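Local coordinates for beta-ketoacyl-[acyl-carrier-protein] synthase FabY (Pseudomonas aeruginosa, PDB 4CW4) that condenses acetyl-CoA with malonyl-ACP, releasing carbon dioxide, to make the acetoacetyl-ACP primer that starts fatty acid biosynthesis, at residues D586-A589 against L590-D593. Sequence-based numbering, arbitrary orientation. Where two conformers were deposited one is given.
Sequences DQRA and LQGD
A Schellman motif closes the C-terminal end of helix 565-590, and a salt bridge from Arg588 to Asp593 spans it. The last regular helical bond runs from Leu590 N to Asp586 O at 2.9 Å; the next, from Gln591 N to Gln587 O, is stretched and weak. Gly592 then leaves helical geometry with a positive phi of 86°, the left-handed turn of the motif. Its N bonds Ala589 O at 3.0 Å, from well above the carbonyl plane, while Asp593 N returns to Arg588 O at 2.9 Å. The turn thereby sets Asp593 beside Arg588, whose chain, bent at chi2 and chi3, folds back to meet it. The grip is side-on and falls on a single oxygen: Asp593 OD2 takes Arg588 NE at 2.9 Å, nearly straight at 161°, and Arg588 NH2 at 3.2 Å. OD2 lies in the guanidinium plane but is approached on its anti side, the two flat groups standing 73° apart. Gln591 CB lies over one face of the guanidinium, and two waters sit in plane at its edge; their bridge to Gln591 OE1, which in the conformer given accepts from Gly62 N, is doubtful. On the buried side, Ala589 and Leu590 rest on Arg23 of strand 22-23, to which Asp586 OD1 is salt-bridged; Leu590, like the exposed Gln587, touches Glu45 of helix 40-53.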
# COMPACT_ATOMS: atom_id res chain seq x y z
N ASP A 586 -0.32 -11.06 -30.88
CA ASP A 586 -1.78 -10.94 -30.85
C ASP A 586 -2.43 -12.16 -31.53
O ASP A 586 -3.39 -12.70 -31.02
CB ASP A 586 -2.20 -9.65 -31.56
CG ASP A 586 -3.69 -9.37 -31.51
OD1 ASP A 586 -4.34 -9.64 -30.47
OD2 ASP A 586 -4.21 -8.85 -32.52
N GLN A 587 -1.88 -12.60 -32.66
CA GLN A 587 -2.41 -13.78 -33.34
C GLN A 587 -2.30 -15.02 -32.48
O GLN A 587 -3.23 -15.84 -32.46
CB GLN A 587 -1.64 -14.01 -34.64
CG GLN A 587 -1.98 -13.02 -35.73
CD GLN A 587 -3.23 -13.42 -36.47
OE1 GLN A 587 -3.24 -14.40 -37.24
NE2 GLN A 587 -4.30 -12.70 -36.23
N ARG A 588 -1.19 -15.20 -31.78
CA ARG A 588 -1.08 -16.36 -30.91
C ARG A 588 -2.08 -16.26 -29.76
O ARG A 588 -2.71 -17.25 -29.37
CB ARG A 588 0.34 -16.51 -30.36
CG ARG A 588 1.43 -16.87 -31.40
CD ARG A 588 1.01 -17.94 -32.40
NE ARG A 588 0.54 -19.16 -31.75
CZ ARG A 588 -0.38 -19.96 -32.26
NH1 ARG A 588 -0.94 -19.70 -33.42
NH2 ARG A 588 -0.76 -21.03 -31.59
N ALA A 589 -2.21 -15.07 -29.20
CA ALA A 589 -3.10 -14.85 -28.06
C ALA A 589 -4.55 -15.15 -28.44
O ALA A 589 -5.31 -15.69 -27.63
CB ALA A 589 -2.94 -13.44 -27.52
N LEU A 590 -4.92 -14.83 -29.68
CA LEU A 590 -6.26 -15.09 -30.17
C LEU A 590 -6.54 -16.58 -30.14
O LEU A 590 -7.66 -17.01 -29.90
CB LEU A 590 -6.45 -14.53 -31.59
CG LEU A 590 -6.64 -13.02 -31.63
CD1 LEU A 590 -6.46 -12.46 -33.05
CD2 LEU A 590 -8.02 -12.64 -31.08
N GLN A 591 -5.49 -17.36 -30.38
CA GLN A 591 -5.58 -18.81 -30.43
C GLN A 591 -5.48 -19.45 -29.04
O GLN A 591 -5.56 -20.67 -28.91
CB GLN A 591 -4.49 -19.37 -31.34
CG GLN A 591 -4.73 -19.11 -32.81
CD GLN A 591 -5.62 -20.15 -33.44
OE1 GLN A 591 -5.23 -21.31 -33.60
NE2 GLN A 591 -6.84 -19.76 -33.78
N GLY A 592 -5.32 -18.62 -28.01
CA GLY A 592 -5.17 -19.12 -26.66
C GLY A 592 -3.74 -19.48 -26.28
O GLY A 592 -3.50 -20.10 -25.24
N ASP A 593 -2.79 -19.08 -27.11
CA ASP A 593 -1.39 -19.38 -26.88
C ASP A 593 -0.73 -18.17 -26.24
O ASP A 593 -0.18 -17.31 -26.93
CB ASP A 593 -0.76 -19.71 -28.23
CG ASP A 593 0.69 -20.15 -28.15
OD1 ASP A 593 1.23 -20.31 -27.05
OD2 ASP A 593 1.29 -20.35 -29.23
O HOH W 1 -3.02 -22.27 -33.49
O HOH W 2 -2.92 -20.70 -35.65